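Local structure of nisin biosynthesis protein NisC (2G0D) at residues 79-84 with 134-139; 204-209 with 277-282. The protein closes the thioether rings of nisin as a zinc-dependent lantibiotic cyclase with an alpha-toroid fold. One frame throughout, in Å; residues are numbered along the deposited sequence.

Overall arrangement
Contact 1 and contact 2 follow one another along the chain, both segments of contact 1 preceding both of contact 2, and their centres lie about 15 Å apart. Each is about 9 Å from the centre of the chain, and all four segments fall in the range of the lanthionine synthetase C-like family. Every segment leads into a helix: 85-92 and 140-147 follow those of contact 1, 208-221 and 281-294 those of contact 2. The segments 134-139 and 204-209 touch directly, through Asp135 and His206 among others, so the two pairings join into one run of loops, from 79-84 through 134-139 and 204-209 to 277-282, which carries the zinc ligand Cys278.

Contact 1. Residues 79-84 with 134-139; sequences GSLYSG and YDVIEG
Glu138 reaches across to two serines at once, one on each carboxylate oxygen. Ser83 OG gives its proton to Glu138 OE2 at 2.5 Å, approaching on the syn side and 20° out of the carboxylate plane, whereas Ser80 OG meets Glu138 OE1 at 2.6 Å from above that plane. A bend at chi2 of Glu138 (-60°) turns the carboxylate toward the serines. Ser80 OG also accepts from Ser83 N within its own loop, an ST motif; Asp135 OD2 does the like for Glu138 N, an Asx motif, and takes Gly139 N as well. Between the backbones, Tyr82 N donates to Ile137 O over 3.0 Å, while water 1 accepts from Leu81 N and lies 3.0 Å from Val136 O.

Beyond these bonds the contact is apolar. Ile137 CD1 sits over one face of the Tyr82 ring, 4.0 Å from its centroid, as a CH-pi contact, and Ile137 CG2 lies 3.7 Å from Tyr82 CB. The phenol OH is held by Ala398 O. Two hydroxyl donors on one carboxylate should favour its ionised form and fix its rotation, clamping together the two turns that precede helices 85-92 and 140-147.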
# COMPACT_ATOMS: atom_id res chain seq x y z
N GLY A 79 14.14 -3.69 5.53
CA GLY A 79 13.37 -4.74 4.88
C GLY A 79 12.02 -4.24 4.35
O GLY A 79 11.21 -5.02 3.93
N SER A 80 11.81 -2.92 4.34
CA SER A 80 10.50 -2.32 4.16
C SER A 80 9.90 -2.51 2.75
O SER A 80 10.63 -2.63 1.77
CB SER A 80 10.54 -0.84 4.53
OG SER A 80 11.00 -0.05 3.46
N LEU A 81 8.58 -2.52 2.67
CA LEU A 81 7.89 -2.64 1.37
C LEU A 81 8.31 -1.53 0.38
O LEU A 81 8.66 -1.83 -0.75
CB LEU A 81 6.36 -2.65 1.55
CG LEU A 81 5.46 -2.77 0.29
CD1 LEU A 81 5.67 -4.08 -0.48
CD2 LEU A 81 3.97 -2.64 0.63
N TYR A 82 8.25 -0.27 0.81
CA TYR A 82 8.45 0.85 -0.12
C TYR A 82 9.88 1.35 -0.25
O TYR A 82 10.18 2.01 -1.23
CB TYR A 82 7.46 2.00 0.15
CG TYR A 82 6.12 1.76 -0.52
CD1 TYR A 82 5.17 0.95 0.08
CD2 TYR A 82 5.82 2.33 -1.77
CE1 TYR A 82 3.94 0.70 -0.54
CE2 TYR A 82 4.61 2.08 -2.40
CZ TYR A 82 3.67 1.29 -1.78
OH TYR A 82 2.48 1.05 -2.40
N SER A 83 10.74 1.04 0.71
CA SER A 83 12.17 1.46 0.63
C SER A 83 13.15 0.30 0.70
O SER A 83 14.32 0.49 0.41
CB SER A 83 12.53 2.45 1.73
OG SER A 83 11.71 3.58 1.65
N GLY A 84 12.70 -0.88 1.12
CA GLY A 84 13.64 -1.94 1.44
C GLY A 84 13.51 -3.22 0.66
O GLY A 84 13.01 -3.23 -0.47
N TYR A 134 5.01 0.17 12.22
CA TYR A 134 3.92 -0.79 12.01
C TYR A 134 3.25 -0.63 10.63
O TYR A 134 2.48 -1.50 10.23
CB TYR A 134 2.85 -0.62 13.10
CG TYR A 134 2.22 0.75 13.08
CD1 TYR A 134 2.67 1.77 13.93
CD2 TYR A 134 1.21 1.06 12.17
CE1 TYR A 134 2.11 3.04 13.89
CE2 TYR A 134 0.65 2.33 12.11
CZ TYR A 134 1.10 3.32 12.97
OH TYR A 134 0.53 4.58 12.91
N ASP A 135 3.55 0.49 9.94
CA ASP A 135 2.73 0.94 8.80
C ASP A 135 2.97 0.21 7.48
O ASP A 135 3.76 -0.72 7.39
CB ASP A 135 2.73 2.49 8.65
CG ASP A 135 3.98 3.07 7.96
OD1 ASP A 135 4.13 4.33 7.95
OD2 ASP A 135 4.80 2.32 7.43
N VAL A 136 2.27 0.65 6.45
CA VAL A 136 2.33 -0.01 5.15
C VAL A 136 3.62 0.38 4.43
O VAL A 136 4.32 -0.46 3.85
CB VAL A 136 1.05 0.35 4.31
CG1 VAL A 136 1.22 -0.08 2.87
CG2 VAL A 136 -0.19 -0.28 4.95
N ILE A 137 3.96 1.66 4.48
CA ILE A 137 5.05 2.19 3.65
C ILE A 137 6.44 1.69 4.09
O ILE A 137 7.19 1.13 3.28
CB ILE A 137 4.95 3.74 3.56
CG1 ILE A 137 3.52 4.15 3.12
CG2 ILE A 137 6.05 4.33 2.65
CD1 ILE A 137 3.11 3.67 1.69
N GLU A 138 6.77 1.86 5.38
CA GLU A 138 8.07 1.44 5.91
C GLU A 138 7.99 0.32 6.96
O GLU A 138 9.00 -0.29 7.26
CB GLU A 138 8.86 2.64 6.49
CG GLU A 138 9.11 3.76 5.48
CD GLU A 138 9.90 3.33 4.25
OE1 GLU A 138 10.73 2.41 4.36
OE2 GLU A 138 9.71 3.91 3.16
N GLY A 139 6.80 0.06 7.50
CA GLY A 139 6.70 -0.85 8.66
C GLY A 139 6.22 -2.27 8.36
O GLY A 139 6.19 -2.71 7.22
O HOH W 1 6.87 -1.79 4.83

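Contact 2. Residues 204-209 with 277-282; sequences LAHGLA and WCYGGP. With ZN (zinc ion), chain B.
This contact contributes one ligand to the zinc site of the cyclase: Cys278 SG binds the zinc ion at 2.3 Å, with water 4, Cys324 and His325 as the other ligands. On the same residue, the carbonyl faces the loop 204-209, where Ala205 N donates to Cys278 O over 3.0 Å in a nearly straight bond (170°) that uses a lone pair in the carbonyl plane. Water 3 donates to that oxygen too, and water 2 links Leu204 N to the carbonyls of Trp277 and Gly280. The methyl of Ala205 rests against the metal ligand, CB to Cys278 CB 3.6 Å. A chi1 of 56° sets Cys278 SG astride the backbone, near both N and C, and turns it to the metal.

Leu204 CD2 presses on one face of the indole, 3.6 Å from the centroid of the five-membered ring of Trp277, the two side chains crossing at about a right angle; Trp277 NE1 itself donates to Leu399 O. Farther along, His206 CD2 stands 3.7 Å from Tyr279 OH, and the two ring planes are inclined at 45°. Their polar ends are engaged by Asp135 and Asn201 respectively. Gly207 and Gly280 are N-cap residues, so the paired loops lead directly into helices 208-221 and 281-294, while helix 327-341 packs on Trp277 through Ile333 and helix 226-242 covers Leu208.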
# COMPACT_ATOMS: atom_id res chain seq x y z
N LEU A 204 -4.71 4.84 5.76
CA LEU A 204 -4.37 3.48 5.34
C LEU A 204 -2.87 3.26 5.35
O LEU A 204 -2.37 2.26 5.88
CB LEU A 204 -4.92 3.21 3.93
CG LEU A 204 -4.64 1.80 3.37
CD1 LEU A 204 -5.58 0.83 4.04
CD2 LEU A 204 -4.84 1.73 1.87
N ALA A 205 -2.17 4.21 4.73
CA ALA A 205 -0.73 4.12 4.48
C ALA A 205 0.12 4.13 5.77
O ALA A 205 1.15 3.45 5.85
CB ALA A 205 -0.29 5.25 3.56
N HIS A 206 -0.33 4.89 6.77
CA HIS A 206 0.47 5.14 7.96
C HIS A 206 -0.24 4.87 9.28
O HIS A 206 0.33 5.12 10.36
CB HIS A 206 0.97 6.59 7.95
CG HIS A 206 1.80 6.94 6.76
ND1 HIS A 206 3.02 6.36 6.52
CD2 HIS A 206 1.61 7.85 5.78
CE1 HIS A 206 3.54 6.88 5.42
NE2 HIS A 206 2.70 7.78 4.95
N GLY A 207 -1.48 4.39 9.21
CA GLY A 207 -2.32 4.34 10.39
C GLY A 207 -3.11 3.06 10.53
O GLY A 207 -2.70 1.99 10.04
N LEU A 208 -4.26 3.19 11.20
CA LEU A 208 -5.02 2.07 11.78
C LEU A 208 -5.70 1.19 10.73
O LEU A 208 -5.77 -0.04 10.89
CB LEU A 208 -6.05 2.62 12.80
CG LEU A 208 -6.63 1.71 13.90
CD1 LEU A 208 -5.60 1.34 14.99
CD2 LEU A 208 -7.87 2.31 14.50
N ALA A 209 -6.21 1.80 9.67
CA ALA A 209 -6.87 1.08 8.59
C ALA A 209 -5.95 0.06 7.96
O ALA A 209 -6.38 -1.03 7.58
CB ALA A 209 -7.37 2.05 7.52
N TRP A 277 -5.85 7.20 -1.43
CA TRP A 277 -5.46 5.88 -0.98
C TRP A 277 -4.76 5.98 0.39
O TRP A 277 -5.14 5.31 1.33
CB TRP A 277 -4.59 5.19 -2.04
CG TRP A 277 -3.91 3.94 -1.57
CD1 TRP A 277 -4.44 2.68 -1.58
CD2 TRP A 277 -2.58 3.82 -1.04
NE1 TRP A 277 -3.51 1.76 -1.07
CE2 TRP A 277 -2.37 2.44 -0.73
CE3 TRP A 277 -1.55 4.74 -0.78
CZ2 TRP A 277 -1.17 1.96 -0.20
CZ3 TRP A 277 -0.34 4.26 -0.25
CH2 TRP A 277 -0.16 2.89 0.04
N CYS A 278 -3.74 6.83 0.49
CA CYS A 278 -2.95 6.91 1.73
C CYS A 278 -3.72 7.37 2.99
O CYS A 278 -3.51 6.84 4.07
CB CYS A 278 -1.73 7.78 1.51
SG CYS A 278 -2.08 9.45 0.92
N TYR A 279 -4.59 8.38 2.82
CA TYR A 279 -5.42 8.92 3.87
C TYR A 279 -6.82 9.18 3.31
O TYR A 279 -6.97 9.65 2.18
CB TYR A 279 -4.87 10.27 4.36
CG TYR A 279 -3.64 10.24 5.26
CD1 TYR A 279 -3.76 9.98 6.62
CD2 TYR A 279 -2.38 10.60 4.75
CE1 TYR A 279 -2.63 10.00 7.46
CE2 TYR A 279 -1.26 10.63 5.56
CZ TYR A 279 -1.39 10.32 6.92
OH TYR A 279 -0.28 10.34 7.72
N GLY A 280 -7.84 8.89 4.10
CA GLY A 280 -9.21 9.28 3.74
C GLY A 280 -10.06 8.12 3.24
O GLY A 280 -9.61 6.96 3.22
N GLY A 281 -11.28 8.46 2.84
CA GLY A 281 -12.30 7.48 2.43
C GLY A 281 -11.88 6.35 1.51
O GLY A 281 -12.18 5.22 1.80
N PRO A 282 -11.21 6.65 0.38
CA PRO A 282 -10.87 5.54 -0.54
C PRO A 282 -10.06 4.43 0.11
O PRO A 282 -10.42 3.27 -0.03
CB PRO A 282 -10.09 6.22 -1.67
CG PRO A 282 -10.67 7.68 -1.64
CD PRO A 282 -10.76 7.96 -0.17
ZN ZN B . -0.15 9.90 -0.31
O HOH W 2 -6.59 5.95 3.70
O HOH W 3 -1.82 7.31 6.06
O HOH W 4 1.38 10.38 1.17